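Tb427.07.360- putative uncharacterized metacyclic invariant surface protein from Trypanosoma brucei (Trypanosoma brucei, PDB 5VTL) is of unknown function but probably serves as an invariant surface protein of metacyclic trypanosomes, built as an extended bundle of helices. Local coordinates at residues A[144-147]-A[148-151]. Sequence-based numbering, arbitrary orientation.
Sequences LKKA and VEFG
Lys146 and Glu149, one turn apart on the same helix, form a salt bridge of 3.0 Å between Lys146 NZ and Glu149 OE1, although as a hydrogen bond it is weak. The lysine chain bends twice, at chi2 (-64°) and chi3 (134°), which brings its end round to the carboxylate and puts CE 3.2 Å from the same OE1. The other carboxylate oxygen faces the preceding lysine: Lys145 runs alongside Glu149, its CG 3.5 Å from OE2, while Lys145 NZ stays 5.2 Å from Glu149 OE2, so any attraction there is probably weak. A water lies over one face of the Phe150 ring and donates weakly to both Lys146 O and Glu149 OE1. These residues belong to helix 141-154, a short helix set against the long helices 4-58 and 157-209 of the extended helical architecture. Whereas Glu149 is exposed and both lysines partly so, Leu144, Ala147, Val148 and Gly151 are buried. Val148 packs against Thr164, Met167 and Arg171, Ala147 against Leu12 and Phe13. Four i to i+4 backbone bonds join the residues, among them Phe150 N to Lys146 O at 2.8 Å. Phe150, partly exposed, reaches Ala9 and Leu12, and its CD2 lies 3.2 Å from Lys146 O.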
loop_
_atom_site.group_PDB
_atom_site.type_symbol
_atom_site.label_atom_id
_atom_site.label_comp_id
_atom_site.label_asym_id
_atom_site.label_seq_id
_atom_site.Cartn_x
_atom_site.Cartn_y
_atom_site.Cartn_z
ATOM N N LEU A 144 -12.353 -5.066 2.118
ATOM C CA LEU A 144 -12.705 -5.420 3.496
ATOM C C LEU A 144 -13.939 -4.650 3.969
ATOM O O LEU A 144 -14.759 -5.181 4.709
ATOM C CB LEU A 144 -11.538 -5.172 4.462
ATOM C CG LEU A 144 -10.264 -5.995 4.247
ATOM C CD1 LEU A 144 -9.208 -5.532 5.217
ATOM C CD2 LEU A 144 -10.510 -7.463 4.411
ATOM N N LYS A 145 -14.072 -3.404 3.538
ATOM C CA LYS A 145 -15.259 -2.617 3.835
ATOM C C LYS A 145 -16.502 -3.257 3.232
ATOM O O LYS A 145 -17.508 -3.431 3.896
ATOM C CB LYS A 145 -15.119 -1.192 3.282
ATOM C CG LYS A 145 -16.379 -0.339 3.416
ATOM C CD LYS A 145 -16.147 1.094 2.950
ATOM C CE LYS A 145 -15.801 1.175 1.492
ATOM N NZ LYS A 145 -15.801 2.568 0.992
ATOM N N LYS A 146 -16.434 -3.590 1.948
ATOM C CA LYS A 146 -17.577 -4.222 1.292
ATOM C C LYS A 146 -17.955 -5.547 1.946
ATOM O O LYS A 146 -19.122 -5.896 2.032
ATOM C CB LYS A 146 -17.270 -4.451 -0.190
ATOM C CG LYS A 146 -17.115 -3.175 -0.985
ATOM C CD LYS A 146 -18.435 -2.379 -1.014
ATOM C CE LYS A 146 -18.251 -0.918 -0.732
ATOM N NZ LYS A 146 -19.528 -0.187 -1.031
ATOM N N ALA A 147 -16.953 -6.289 2.394
ATOM C CA ALA A 147 -17.182 -7.570 3.056
ATOM C C ALA A 147 -18.027 -7.406 4.323
ATOM O O ALA A 147 -19.007 -8.131 4.551
ATOM C CB ALA A 147 -15.857 -8.224 3.364
ATOM N N VAL A 148 -17.657 -6.428 5.143
ATOM C CA VAL A 148 -18.401 -6.163 6.362
ATOM C C VAL A 148 -19.800 -5.692 5.975
ATOM O O VAL A 148 -20.804 -6.121 6.551
ATOM C CB VAL A 148 -17.660 -5.117 7.213
ATOM C CG1 VAL A 148 -18.548 -4.614 8.346
ATOM C CG2 VAL A 148 -16.336 -5.716 7.748
ATOM N N GLU A 149 -19.870 -4.812 4.982
ATOM C CA GLU A 149 -21.170 -4.289 4.547
ATOM C C GLU A 149 -22.109 -5.402 4.109
ATOM O O GLU A 149 -23.291 -5.385 4.451
ATOM C CB GLU A 149 -21.009 -3.255 3.439
ATOM C CG GLU A 149 -20.504 -1.935 3.954
ATOM C CD GLU A 149 -20.176 -0.958 2.858
ATOM O OE1 GLU A 149 -20.292 -1.313 1.658
ATOM O OE2 GLU A 149 -19.791 0.165 3.210
ATOM N N PHE A 150 -21.592 -6.377 3.367
ATOM C CA PHE A 150 -22.450 -7.438 2.847
ATOM C C PHE A 150 -22.898 -8.315 3.986
ATOM O O PHE A 150 -24.050 -8.764 4.031
ATOM C CB PHE A 150 -21.715 -8.281 1.794
ATOM C CG PHE A 150 -21.650 -7.665 0.424
ATOM C CD1 PHE A 150 -22.782 -7.141 -0.201
ATOM C CD2 PHE A 150 -20.451 -7.623 -0.252
ATOM C CE1 PHE A 150 -22.706 -6.609 -1.471
ATOM C CE2 PHE A 150 -20.375 -7.087 -1.534
ATOM C CZ PHE A 150 -21.492 -6.583 -2.141
ATOM N N GLY A 151 -21.985 -8.582 4.929
ATOM C CA GLY A 151 -22.349 -9.378 6.075
ATOM C C GLY A 151 -23.483 -8.713 6.840
ATOM O O GLY A 151 -24.433 -9.351 7.266
HETATM O O HOH W 1 -21.358 -4.119 0.232
#